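Local coordinates for protein FACT complex subunit SPT16 (Ashbya gossypii, PDB 6A8M) that probably serves in the FACT complex as a histone chaperone that reorganizes nucleosomes, this chain being its N-terminal part with a peptidase-like domain, at residues Leu185-Arg190 / Pro241-Gly246; Phe231-Ser236 / Phe249-Leu254; Ser300-Thr305 / Thr432-Ser437. One frame throughout, in Å; residues are numbered along the deposited sequence.

Interaction 1: residues Leu185-Arg190 / Pro241-Gly246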
ATOM      1  N   LEU A 185      -7.321   5.007   6.605  1.00 10.94           N
ATOM      2  CA  LEU A 185      -6.111   4.386   7.136  1.00 11.07           C
ATOM      3  C   LEU A 185      -6.249   4.062   8.622  1.00 14.12           C
ATOM      4  O   LEU A 185      -5.695   3.055   9.089  1.00 14.72           O
ATOM      5  CB  LEU A 185      -4.894   5.301   6.910  1.00 12.30           C
ATOM      6  CG  LEU A 185      -4.461   5.350   5.450  1.00 11.32           C
ATOM      7  CD1 LEU A 185      -3.608   6.603   5.232  1.00 11.12           C
ATOM      8  CD2 LEU A 185      -3.648   4.141   5.089  1.00 13.14           C
ATOM      9  N   GLN A 186      -6.970   4.888   9.387  1.00 13.01           N
ATOM     10  CA  GLN A 186      -7.173   4.539  10.792  1.00 15.67           C
ATOM     11  C   GLN A 186      -8.115   3.346  10.934  1.00 15.20           C
ATOM     12  O   GLN A 186      -7.912   2.487  11.799  1.00 16.19           O
ATOM     13  CB  GLN A 186      -7.690   5.750  11.585  1.00 18.56           C
ATOM     14  CG  GLN A 186      -7.942   5.432  13.064  1.00 23.27           C
ATOM     15  CD  GLN A 186      -6.675   5.118  13.854  1.00 24.07           C
ATOM     16  OE1 GLN A 186      -6.092   6.010  14.494  1.00 26.13           O
ATOM     17  NE2 GLN A 186      -6.275   3.832  13.866  1.00 19.43           N
ATOM     18  N   VAL A 187      -9.159   3.277  10.103  1.00 14.69           N
ATOM     19  CA  VAL A 187     -10.049   2.120  10.148  1.00 14.29           C
ATOM     20  C   VAL A 187      -9.260   0.866   9.819  1.00 15.38           C
ATOM     21  O   VAL A 187      -9.310  -0.131  10.548  1.00 15.35           O
ATOM     22  CB  VAL A 187     -11.230   2.294   9.175  1.00 13.93           C
ATOM     23  CG1 VAL A 187     -12.069   1.018   9.124  1.00 15.53           C
ATOM     24  CG2 VAL A 187     -12.128   3.470   9.595  1.00 14.95           C
ATOM     25  N   SER A 188      -8.510   0.917   8.719  1.00 11.91           N
ATOM     26  CA  SER A 188      -7.690  -0.217   8.303  1.00 10.84           C
ATOM     27  C   SER A 188      -6.748  -0.653   9.417  1.00 11.35           C
ATOM     28  O   SER A 188      -6.611  -1.855   9.703  1.00 14.25           O
ATOM     29  CB  SER A 188      -6.888   0.173   7.066  1.00 12.29           C
ATOM     30  OG  SER A 188      -6.058  -0.903   6.680  1.00 12.56           O
ATOM     31  N   SER A 189      -6.059   0.314  10.033  1.00 12.11           N
ATOM     32  CA  SER A 189      -5.091   0.005  11.080  1.00 12.39           C
ATOM     33  C   SER A 189      -5.763  -0.645  12.280  1.00 14.27           C
ATOM     34  O   SER A 189      -5.212  -1.587  12.876  1.00 15.53           O
ATOM     35  CB  SER A 189      -4.346   1.272  11.521  1.00 12.66           C
ATOM     36  OG  SER A 189      -3.506   1.767  10.474  1.00 10.98           O
ATOM     37  N   ARG A 190      -6.953  -0.168  12.658  1.00 13.30           N
ATOM     38  CA  ARG A 190      -7.644  -0.820  13.762  1.00 14.31           C
ATOM     39  C   ARG A 190      -8.048  -2.233  13.368  1.00 13.51           C
ATOM     40  O   ARG A 190      -7.976  -3.151  14.184  1.00 15.58           O
ATOM     41  CB  ARG A 190      -8.861  -0.013  14.206  1.00 16.86           C
ATOM     42  CG  ARG A 190      -9.541  -0.598  15.469  1.00 19.37           C
ATOM     43  CD  ARG A 190      -8.689  -0.373  16.691  1.00 23.46           C
ATOM     44  NE  ARG A 190      -8.607   1.054  17.007  1.00 30.20           N
ATOM     45  CZ  ARG A 190      -9.569   1.754  17.612  1.00 37.22           C
ATOM     46  NH1 ARG A 190     -10.701   1.169  17.991  1.00 37.66           N
ATOM     47  NH2 ARG A 190      -9.400   3.050  17.848  1.00 41.55           N
ATOM     48  N   PRO A 241     -16.820   4.963  14.282  1.00 23.85           N
ATOM     49  CA  PRO A 241     -16.384   6.312  14.687  1.00 24.31           C
ATOM     50  C   PRO A 241     -15.062   6.746  14.062  1.00 22.96           C
ATOM     51  O   PRO A 241     -14.755   7.943  14.072  1.00 22.39           O
ATOM     52  CB  PRO A 241     -16.285   6.213  16.216  1.00 26.91           C
ATOM     53  CG  PRO A 241     -16.224   4.756  16.524  1.00 27.28           C
ATOM     54  CD  PRO A 241     -17.010   4.081  15.455  1.00 26.19           C
ATOM     55  N   LEU A 242     -14.271   5.819  13.522  1.00 20.63           N
ATOM     56  CA  LEU A 242     -13.052   6.176  12.821  1.00 19.36           C
ATOM     57  C   LEU A 242     -13.280   6.464  11.341  1.00 19.90           C
ATOM     58  O   LEU A 242     -12.372   6.980  10.680  1.00 19.02           O
ATOM     59  CB  LEU A 242     -12.025   5.053  12.977  1.00 20.36           C
ATOM     60  CG  LEU A 242     -11.697   4.590  14.401  1.00 18.96           C
ATOM     61  CD1 LEU A 242     -10.860   3.291  14.398  1.00 17.49           C
ATOM     62  CD2 LEU A 242     -11.003   5.676  15.221  1.00 23.03           C
ATOM     63  N   CYS A 243     -14.454   6.138  10.805  1.00 19.43           N
ATOM     64  CA  CYS A 243     -14.763   6.460   9.425  1.00 21.31           C
ATOM     65  C   CYS A 243     -15.018   7.957   9.285  1.00 22.41           C
ATOM     66  O   CYS A 243     -15.261   8.647  10.273  1.00 22.82           O
ATOM     67  CB  CYS A 243     -15.992   5.681   8.957  1.00 20.44           C
ATOM     68  SG  CYS A 243     -15.730   3.899   8.856  1.00 21.34           S
ATOM     69  N   PRO A 244     -14.972   8.482   8.061  1.00 20.10           N
ATOM     70  CA  PRO A 244     -15.251   9.908   7.870  1.00 23.09           C
ATOM     71  C   PRO A 244     -16.649  10.293   8.329  1.00 24.81           C
ATOM     72  O   PRO A 244     -17.535   9.454   8.520  1.00 23.60           O
ATOM     73  CB  PRO A 244     -15.092  10.103   6.355  1.00 22.16           C
ATOM     74  CG  PRO A 244     -14.211   9.029   5.923  1.00 21.10           C
ATOM     75  CD  PRO A 244     -14.509   7.849   6.818  1.00 18.90           C
ATOM     76  N   LYS A 245     -16.835  11.602   8.510  1.00 26.75           N
ATOM     77  CA  LYS A 245     -18.146  12.137   8.856  1.00 29.64           C
ATOM     78  C   LYS A 245     -19.177  11.723   7.815  1.00 28.24           C
ATOM     79  O   LYS A 245     -18.931  11.817   6.609  1.00 28.49           O
ATOM     80  CB  LYS A 245     -18.089  13.660   8.964  1.00 32.41           C
ATOM     81  N   GLY A 246     -20.324  11.237   8.286  1.00 29.07           N
ATOM     82  CA  GLY A 246     -21.385  10.780   7.411  1.00 30.14           C
ATOM     83  C   GLY A 246     -21.221   9.374   6.869  1.00 28.25           C
ATOM     84  O   GLY A 246     -22.074   8.929   6.090  1.00 30.56           O
TER
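L242 lays its side chain against Q186, V187 and R190, and through it a loop packs onto one flank of helix 179-208 in the N-terminal, M24 peptidase-like part of Spt16. L242 closes a short 3-10 segment, and the loop then runs on extended past the helix. The contact is a worked example of how one leucine can carry most of the docking of an irregular chain on a helix.

The apolar part is carried by V187 and L242, whose CA atoms lie 5.7 Å apart. V187 CG2 sits 3.7 Å from L242 CB and also leans on the backbone carbonyl group of that residue. The same methyl touches the thiol of C243, CG2 to SG 3.7 Å, although C243 starts its side chain away from the helix. Q186 crosses the leucine with its aliphatic CG, which meets L242 CD2 at 3.8 Å, while its amide NE2 is bonded to the carbonyl of L431.

A second kind of contact sets a methyl against a charged plane. L242 CD1 stands over the centre of the R190 guanidinium, 3.8 Å from NH2. Bends at chi2 (71°) and chi3 (67°) of R190 bring the flat group against the leucine methyl, and the two side chains cross at about a right angle. The charge itself is met by E238, which forms a salt bridge with NH1 and probably steadies the rotation of the group.

No hydrogen bond crosses between helix and loop; the two meet through van der Waals packing. Inside the helix one carbonyl oxygen is used twice: L185 O accepts the normal helical bond from S189 N, and on the opposite face of its carbonyl plane the hydroxyl S189 OG, at 2.9 Å.

Interaction 2: residues Phe231-Ser236 / Phe249-Leu254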
ATOM      1  N   PHE A 231     -18.725 -11.801  12.332  1.00 21.87           N
ATOM      2  CA  PHE A 231     -17.667 -11.278  13.179  1.00 20.42           C
ATOM      3  C   PHE A 231     -17.295  -9.864  12.762  1.00 19.80           C
ATOM      4  O   PHE A 231     -17.127  -8.986  13.613  1.00 21.74           O
ATOM      5  CB  PHE A 231     -16.451 -12.197  13.099  1.00 18.97           C
ATOM      6  CG  PHE A 231     -15.156 -11.531  13.455  1.00 21.93           C
ATOM      7  CD1 PHE A 231     -14.903 -11.155  14.765  1.00 25.36           C
ATOM      8  CD2 PHE A 231     -14.180 -11.314  12.498  1.00 22.95           C
ATOM      9  CE1 PHE A 231     -13.703 -10.541  15.098  1.00 24.57           C
ATOM     10  CE2 PHE A 231     -12.978 -10.698  12.841  1.00 22.73           C
ATOM     11  CZ  PHE A 231     -12.755 -10.325  14.142  1.00 23.67           C
ATOM     12  N   LEU A 232     -17.170  -9.627  11.452  1.00 19.89           N
ATOM     13  CA  LEU A 232     -16.807  -8.300  10.968  1.00 21.85           C
ATOM     14  C   LEU A 232     -17.875  -7.270  11.317  1.00 21.89           C
ATOM     15  O   LEU A 232     -17.545  -6.144  11.696  1.00 25.65           O
ATOM     16  CB  LEU A 232     -16.571  -8.321   9.463  1.00 22.66           C
ATOM     17  CG  LEU A 232     -15.387  -9.083   8.870  1.00 21.77           C
ATOM     18  CD1 LEU A 232     -15.308  -8.750   7.383  1.00 20.63           C
ATOM     19  CD2 LEU A 232     -14.100  -8.719   9.568  1.00 20.12           C
ATOM     20  N   LYS A 233     -19.156  -7.643  11.212  1.00 22.72           N
ATOM     21  CA  LYS A 233     -20.237  -6.716  11.549  1.00 27.64           C
ATOM     22  C   LYS A 233     -20.086  -6.188  12.967  1.00 28.78           C
ATOM     23  O   LYS A 233     -20.371  -5.014  13.237  1.00 28.87           O
ATOM     24  CB  LYS A 233     -21.597  -7.402  11.398  1.00 33.35           C
ATOM     25  CG  LYS A 233     -22.307  -7.152  10.078  1.00 39.54           C
ATOM     26  CD  LYS A 233     -22.152  -8.333   9.125  1.00 43.71           C
ATOM     27  CE  LYS A 233     -22.584  -7.999   7.705  1.00 46.77           C
ATOM     28  NZ  LYS A 233     -22.272  -9.114   6.750  1.00 48.27           N
ATOM     29  N   LYS A 234     -19.642  -7.042  13.889  1.00 26.02           N
ATOM     30  CA  LYS A 234     -19.543  -6.654  15.290  1.00 27.22           C
ATOM     31  C   LYS A 234     -18.366  -5.739  15.567  1.00 27.73           C
ATOM     32  O   LYS A 234     -18.228  -5.263  16.702  1.00 30.41           O
ATOM     33  CB  LYS A 234     -19.437  -7.892  16.164  1.00 27.40           C
ATOM     34  CG  LYS A 234     -20.711  -8.682  16.224  1.00 29.77           C
ATOM     35  CD  LYS A 234     -20.346 -10.126  16.469  1.00 31.38           C
ATOM     36  CE  LYS A 234     -21.300 -10.836  17.343  1.00 31.54           C
ATOM     37  NZ  LYS A 234     -20.724 -12.205  17.576  1.00 28.59           N
ATOM     38  N   LEU A 235     -17.513  -5.502  14.580  1.00 26.37           N
ATOM     39  CA  LEU A 235     -16.450  -4.523  14.718  1.00 25.14           C
ATOM     40  C   LEU A 235     -16.946  -3.101  14.537  1.00 27.06           C
ATOM     41  O   LEU A 235     -16.201  -2.167  14.843  1.00 27.69           O
ATOM     42  CB  LEU A 235     -15.346  -4.782  13.698  1.00 23.75           C
ATOM     43  CG  LEU A 235     -14.583  -6.097  13.806  1.00 23.90           C
ATOM     44  CD1 LEU A 235     -13.552  -6.170  12.720  1.00 23.24           C
ATOM     45  CD2 LEU A 235     -13.943  -6.205  15.175  1.00 25.66           C
ATOM     46  N   SER A 236     -18.163  -2.915  14.038  1.00 26.50           N
ATOM     47  CA  SER A 236     -18.618  -1.570  13.700  1.00 28.28           C
ATOM     48  C   SER A 236     -18.520  -0.577  14.850  1.00 31.43           C
ATOM     49  O   SER A 236     -18.124   0.574  14.594  1.00 27.84           O
ATOM     50  CB  SER A 236     -20.047  -1.623  13.162  1.00 28.21           C
ATOM     51  OG  SER A 236     -20.112  -2.476  12.050  1.00 28.93           O
ATOM     52  N   PHE A 249     -18.959   2.062   9.008  1.00 22.41           N
ATOM     53  CA  PHE A 249     -18.131   0.929   8.607  1.00 22.81           C
ATOM     54  C   PHE A 249     -18.927  -0.002   7.698  1.00 25.03           C
ATOM     55  O   PHE A 249     -20.072  -0.357   8.003  1.00 25.86           O
ATOM     56  CB  PHE A 249     -17.632   0.172   9.839  1.00 21.81           C
ATOM     57  CG  PHE A 249     -16.840  -1.084   9.513  1.00 19.74           C
ATOM     58  CD1 PHE A 249     -15.677  -1.017   8.773  1.00 17.80           C
ATOM     59  CD2 PHE A 249     -17.260  -2.320   9.973  1.00 22.36           C
ATOM     60  CE1 PHE A 249     -14.943  -2.165   8.463  1.00 17.88           C
ATOM     61  CE2 PHE A 249     -16.529  -3.475   9.689  1.00 21.35           C
ATOM     62  CZ  PHE A 249     -15.382  -3.405   8.938  1.00 18.75           C
ATOM     63  N   ASP A 250     -18.320  -0.404   6.581  1.00 23.81           N
ATOM     64  CA  ASP A 250     -18.940  -1.304   5.610  1.00 24.07           C
ATOM     65  C   ASP A 250     -18.054  -2.539   5.491  1.00 21.62           C
ATOM     66  O   ASP A 250     -16.926  -2.438   5.000  1.00 17.28           O
ATOM     67  CB  ASP A 250     -19.098  -0.607   4.256  1.00 27.06           C
ATOM     68  CG  ASP A 250     -19.954  -1.398   3.268  1.00 30.46           C
ATOM     69  OD1 ASP A 250     -20.060  -2.640   3.390  1.00 29.85           O
ATOM     70  OD2 ASP A 250     -20.527  -0.758   2.355  1.00 31.01           O
ATOM     71  N   VAL A 251     -18.572  -3.698   5.921  1.00 22.00           N
ATOM     72  CA  VAL A 251     -17.768  -4.923   5.945  1.00 20.95           C
ATOM     73  C   VAL A 251     -17.293  -5.305   4.555  1.00 20.38           C
ATOM     74  O   VAL A 251     -16.270  -5.991   4.410  1.00 20.55           O
ATOM     75  CB  VAL A 251     -18.552  -6.095   6.578  1.00 20.44           C
ATOM     76  CG1 VAL A 251     -18.881  -5.830   8.057  1.00 23.90           C
ATOM     77  CG2 VAL A 251     -19.811  -6.375   5.770  1.00 21.91           C
ATOM     78  N   ASN A 252     -18.025  -4.890   3.515  1.00 20.43           N
ATOM     79  CA  ASN A 252     -17.699  -5.264   2.145  1.00 21.85           C
ATOM     80  C   ASN A 252     -16.435  -4.595   1.624  1.00 21.58           C
ATOM     81  O   ASN A 252     -15.934  -5.006   0.576  1.00 22.12           O
ATOM     82  CB  ASN A 252     -18.856  -4.920   1.207  1.00 26.03           C
ATOM     83  CG  ASN A 252     -20.038  -5.847   1.373  1.00 29.63           C
ATOM     84  OD1 ASN A 252     -19.899  -6.977   1.836  1.00 28.95           O
ATOM     85  ND2 ASN A 252     -21.219  -5.364   0.999  1.00 31.97           N
ATOM     86  N   TYR A 253     -15.910  -3.586   2.318  1.00 22.59           N
ATOM     87  CA  TYR A 253     -14.695  -2.906   1.881  1.00 18.66           C
ATOM     88  C   TYR A 253     -13.475  -3.248   2.730  1.00 17.02           C
ATOM     89  O   TYR A 253     -12.455  -2.561   2.620  1.00 14.67           O
ATOM     90  CB  TYR A 253     -14.906  -1.397   1.885  1.00 20.23           C
ATOM     91  CG  TYR A 253     -15.915  -0.921   0.876  1.00 29.71           C
ATOM     92  CD1 TYR A 253     -15.544  -0.680  -0.440  1.00 35.85           C
ATOM     93  CD2 TYR A 253     -17.226  -0.674   1.244  1.00 34.30           C
ATOM     94  CE1 TYR A 253     -16.464  -0.219  -1.367  1.00 39.74           C
ATOM     95  CE2 TYR A 253     -18.157  -0.227   0.327  1.00 37.99           C
ATOM     96  CZ  TYR A 253     -17.776  -0.002  -0.977  1.00 39.86           C
ATOM     97  OH  TYR A 253     -18.701   0.452  -1.891  1.00 39.73           O
ATOM     98  N   LEU A 254     -13.566  -4.252   3.596  1.00 15.63           N
ATOM     99  CA  LEU A 254     -12.423  -4.718   4.377  1.00 13.52           C
ATOM    100  C   LEU A 254     -11.832  -5.956   3.704  1.00 15.98           C
ATOM    101  O   LEU A 254     -12.576  -6.869   3.323  1.00 16.88           O
ATOM    102  CB  LEU A 254     -12.844  -5.036   5.814  1.00 15.80           C
ATOM    103  CG  LEU A 254     -11.683  -5.175   6.791  1.00 17.14           C
ATOM    104  CD1 LEU A 254     -11.268  -3.807   7.290  1.00 16.92           C
ATOM    105  CD2 LEU A 254     -12.066  -6.098   7.950  1.00 18.04           C
TER
HETATM  106  O   HOH W   1     -21.279  -8.956   3.709  1.00 51.50           O
HETATM  107  O   HOH W   2     -21.631  -0.821  10.069  1.00 38.50           O
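L232 faces V251 and S236 faces F249 with CA atoms 6.1 and 5.7 Å apart, so that the chain of F231-S236, helical at first and with a type I turn from K233 to S236, runs beside a loop that makes its own 3-10 turn at V251-N252. No direct hydrogen bond joins the two.

V251 is the wedge. Its CG1, anti to the carbonyl carbon (chi1 -64°), meets L232 CB at 3.7 Å and also lies against the backbone N of K233. The other methyl, CG2, is covered by the lysine chain, which begins by pointing away but bends at chi2 and crosses over it, CE to CG2 3.8 Å. Farther along, L232 CD2 meets L254 CD2 obliquely.

The F249 ring is approached at its rim by oxygens: S236 OG lies in the ring plane, 3.5 Å from CD2, and L232 O is near that plane beside CE2. Such edge contacts bring the partial negative charge of an oxygen to the slightly positive ring hydrogens. S236 OG also donates to K233 O at 2.8 Å, which S236 N approaches from the same carbonyl face. One water donates to both S236 OG and F249 O, and another links K233 NZ to N252 OD1; D250 OD1 accepts from the backbone N of N252, an Asx turn. With an alanine in place of S236, K233 O would probably be left without its hydroxyl donor, and the water on F249 O without its link to the turn.

On helix 179-208, F195 touches L232 and K194 touches L235. From strand 285-295, Y295 meets the F249 ring, and I293 touches L254, the first residue of strand 254-256, which pairs antiparallel with strand 285-295.

Interaction 3: residues Ser300-Thr305 / Thr432-Ser437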
ATOM      1  N   SER A 300      -2.782  -0.863   5.737  1.00  9.75           N
ATOM      2  CA  SER A 300      -2.079  -0.721   7.008  1.00 10.25           C
ATOM      3  C   SER A 300      -1.257  -1.988   7.233  1.00 11.22           C
ATOM      4  O   SER A 300      -1.391  -2.992   6.516  1.00 11.43           O
ATOM      5  CB  SER A 300      -3.040  -0.479   8.185  1.00 11.24           C
ATOM      6  OG  SER A 300      -3.954  -1.561   8.310  1.00 14.15           O
ATOM      7  N   ASN A 301      -0.382  -1.931   8.233  1.00 12.04           N
ATOM      8  CA  ASN A 301       0.551  -3.023   8.492  1.00 10.35           C
ATOM      9  C   ASN A 301       0.863  -3.034   9.977  1.00 12.01           C
ATOM     10  O   ASN A 301       0.968  -1.970  10.592  1.00 13.36           O
ATOM     11  CB  ASN A 301       1.861  -2.867   7.695  1.00 12.31           C
ATOM     12  CG  ASN A 301       2.714  -4.099   7.776  1.00 11.17           C
ATOM     13  OD1 ASN A 301       2.219  -5.187   7.504  1.00 11.94           O
ATOM     14  ND2 ASN A 301       3.984  -3.951   8.200  1.00 11.60           N
ATOM     15  N   ILE A 302       1.006  -4.235  10.544  1.00 12.05           N
ATOM     16  CA  ILE A 302       1.462  -4.397  11.924  1.00 11.07           C
ATOM     17  C   ILE A 302       2.297  -5.666  11.981  1.00 11.37           C
ATOM     18  O   ILE A 302       1.931  -6.678  11.381  1.00 12.47           O
ATOM     19  CB  ILE A 302       0.296  -4.460  12.935  1.00 11.09           C
ATOM     20  CG1 ILE A 302       0.841  -4.461  14.382  1.00 12.65           C
ATOM     21  CG2 ILE A 302      -0.665  -5.652  12.658  1.00 12.66           C
ATOM     22  CD1 ILE A 302      -0.260  -4.306  15.466  1.00 13.10           C
ATOM     23  N   SER A 303       3.433  -5.601  12.673  1.00 10.36           N
ATOM     24  CA  SER A 303       4.263  -6.781  12.900  1.00 10.18           C
ATOM     25  C   SER A 303       4.621  -6.824  14.371  1.00 11.92           C
ATOM     26  O   SER A 303       4.953  -5.797  14.967  1.00 12.41           O
ATOM     27  CB  SER A 303       5.557  -6.793  12.069  1.00 10.99           C
ATOM     28  OG  SER A 303       5.287  -6.935  10.687  1.00 14.04           O
ATOM     29  N   ARG A 304       4.575  -8.015  14.943  1.00 10.84           N
ATOM     30  CA  ARG A 304       4.926  -8.191  16.346  1.00 11.66           C
ATOM     31  C   ARG A 304       5.869  -9.374  16.453  1.00 13.94           C
ATOM     32  O   ARG A 304       5.874 -10.277  15.600  1.00 14.76           O
ATOM     33  CB  ARG A 304       3.682  -8.437  17.225  1.00 11.74           C
ATOM     34  CG  ARG A 304       2.735  -7.244  17.257  1.00 12.76           C
ATOM     35  CD  ARG A 304       3.394  -6.104  18.008  1.00 13.45           C
ATOM     36  NE  ARG A 304       2.547  -4.928  18.235  1.00 13.67           N
ATOM     37  CZ  ARG A 304       2.626  -3.827  17.490  1.00 14.66           C
ATOM     38  NH1 ARG A 304       3.465  -3.790  16.440  1.00 11.89           N
ATOM     39  NH2 ARG A 304       1.878  -2.763  17.784  1.00 15.35           N
ATOM     40  N   THR A 305       6.655  -9.375  17.520  1.00 13.84           N
ATOM     41  CA  THR A 305       7.445 -10.535  17.908  1.00 11.25           C
ATOM     42  C   THR A 305       6.854 -11.082  19.202  1.00 12.64           C
ATOM     43  O   THR A 305       6.580 -10.317  20.137  1.00 14.01           O
ATOM     44  CB  THR A 305       8.918 -10.156  18.120  1.00 13.59           C
ATOM     45  OG1 THR A 305       9.454  -9.596  16.921  1.00 13.97           O
ATOM     46  CG2 THR A 305       9.743 -11.384  18.492  1.00 14.34           C
ATOM     47  N   THR A 432      -1.749   1.846  14.637  1.00 13.33           N
ATOM     48  CA  THR A 432      -1.875   0.464  15.103  1.00 13.63           C
ATOM     49  C   THR A 432      -1.476   0.445  16.577  1.00 16.82           C
ATOM     50  O   THR A 432      -0.318   0.723  16.918  1.00 16.61           O
ATOM     51  CB  THR A 432      -0.983  -0.471  14.280  1.00 13.40           C
ATOM     52  OG1 THR A 432       0.312   0.127  14.128  1.00 14.31           O
ATOM     53  CG2 THR A 432      -1.565  -0.713  12.873  1.00 12.42           C
ATOM     54  N   ASN A 433      -2.441   0.150  17.455  1.00 15.48           N
ATOM     55  CA  ASN A 433      -2.258   0.276  18.893  1.00 17.89           C
ATOM     56  C   ASN A 433      -2.296  -1.064  19.613  1.00 17.92           C
ATOM     57  O   ASN A 433      -2.285  -1.088  20.844  1.00 19.81           O
ATOM     58  CB  ASN A 433      -3.304   1.241  19.470  1.00 21.35           C
ATOM     59  CG  ASN A 433      -3.242   2.612  18.804  1.00 28.35           C
ATOM     60  OD1 ASN A 433      -4.241   3.120  18.268  1.00 31.45           O
ATOM     61  ND2 ASN A 433      -2.053   3.210  18.815  1.00 28.66           N
ATOM     62  N   TYR A 434      -2.270  -2.182  18.885  1.00 15.25           N
ATOM     63  CA  TYR A 434      -2.126  -3.472  19.545  1.00 15.52           C
ATOM     64  C   TYR A 434      -0.830  -3.486  20.353  1.00 17.28           C
ATOM     65  O   TYR A 434       0.189  -2.931  19.930  1.00 16.45           O
ATOM     66  CB  TYR A 434      -2.151  -4.619  18.526  1.00 15.98           C
ATOM     67  CG  TYR A 434      -2.047  -5.960  19.203  1.00 15.62           C
ATOM     68  CD1 TYR A 434      -3.135  -6.493  19.908  1.00 17.85           C
ATOM     69  CD2 TYR A 434      -0.857  -6.669  19.200  1.00 15.75           C
ATOM     70  CE1 TYR A 434      -3.030  -7.719  20.562  1.00 21.13           C
ATOM     71  CE2 TYR A 434      -0.749  -7.881  19.850  1.00 17.66           C
ATOM     72  CZ  TYR A 434      -1.828  -8.401  20.531  1.00 20.57           C
ATOM     73  OH  TYR A 434      -1.706  -9.611  21.188  1.00 22.92           O
ATOM     74  N   THR A 435      -0.880  -4.090  21.543  1.00 17.44           N
ATOM     75  CA  THR A 435       0.255  -4.020  22.457  1.00 15.56           C
ATOM     76  C   THR A 435       1.550  -4.535  21.825  1.00 15.00           C
ATOM     77  O   THR A 435       1.562  -5.436  20.977  1.00 15.76           O
ATOM     78  CB  THR A 435      -0.032  -4.807  23.755  1.00 15.93           C
ATOM     79  OG1 THR A 435       1.095  -4.692  24.632  1.00 16.86           O
ATOM     80  CG2 THR A 435      -0.245  -6.288  23.445  1.00 17.38           C
ATOM     81  N   LYS A 436       2.657  -3.926  22.246  1.00 15.11           N
ATOM     82  CA  LYS A 436       3.988  -4.443  21.978  1.00 13.19           C
ATOM     83  C   LYS A 436       4.814  -4.456  23.253  1.00 13.39           C
ATOM     84  O   LYS A 436       6.030  -4.633  23.187  1.00 16.72           O
ATOM     85  CB  LYS A 436       4.696  -3.622  20.901  1.00 13.22           C
ATOM     86  CG  LYS A 436       4.647  -2.104  21.168  1.00 16.27           C
ATOM     87  CD  LYS A 436       4.829  -1.349  19.858  1.00 17.41           C
ATOM     88  CE  LYS A 436       4.822   0.158  20.062  1.00 19.76           C
ATOM     89  NZ  LYS A 436       4.625   0.864  18.749  1.00 19.45           N
ATOM     90  N   SER A 437       4.184  -4.267  24.406  1.00 14.73           N
ATOM     91  CA  SER A 437       4.919  -4.316  25.660  1.00 16.58           C
ATOM     92  C   SER A 437       5.442  -5.724  25.856  1.00 16.45           C
ATOM     93  O   SER A 437       4.708  -6.690  25.640  1.00 17.47           O
ATOM     94  CB  SER A 437       4.005  -3.919  26.811  1.00 23.44           C
ATOM     95  OG  SER A 437       3.618  -2.562  26.653  1.00 29.22           O
TER
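N301 opens the contact with its backbone, O resting on T432 CG2 at 3.6 Å, while the same carbonyl accepts a bond from T420. I302 then turns its side chain toward the loop. CG1 stands anti to the backbone N (chi1 -173°) and carries CD1 to Y434 CB at 3.6 Å and over the centre of the R304 guanidinium. S303 contributes its carbonyl oxygen, which accepts from R304 NH1.

R304 makes both hydrogen bonds that cross the contact. Its NH2 gives Y434 O a nearly straight bond of 2.7 Å (177°), in the guanidinium plane, and NE reaches T435 O at 3.0 Å, less straight and from above the carbonyl plane. K436 CB covers the face opposite I302 CD1. Flanked on both faces and tied at three nitrogens, the group is likely to be well fixed in rotation. D419 accepts from T432 OG1 and forms salt bridges with R304 NH2 and K436 NZ, so the cations share one carboxylate; the strongest polar partner of K436 is Q325.

An arginine from a strand thus binds the carbonyls of an irregular chain, joining strand 298-308 to the loop after strand 427-430 in the pita-bread fold of the M24 peptidase family.

In the fold
Helix 179-208 ties the three contacts together: it supplies one side of interaction 1 and packs behind interactions 2 and 3. Interaction 1 touches interaction 2 where V187 CG1 meets F249 CD1, and interaction 3 through a probable hydrogen bond between the S188 and S300 hydroxyls. Interactions 2 and 3 do not touch. All are partly buried, but interaction 2 is the one with an exposed touching residue, a lysine, and with bridging waters, whereas the strand side of interaction 3 is buried. Chemistry follows place: interaction 1 is mainly apolar, interaction 2 adds water-mediated links, and interaction 3 relies on direct arginine-carbonyl bonds.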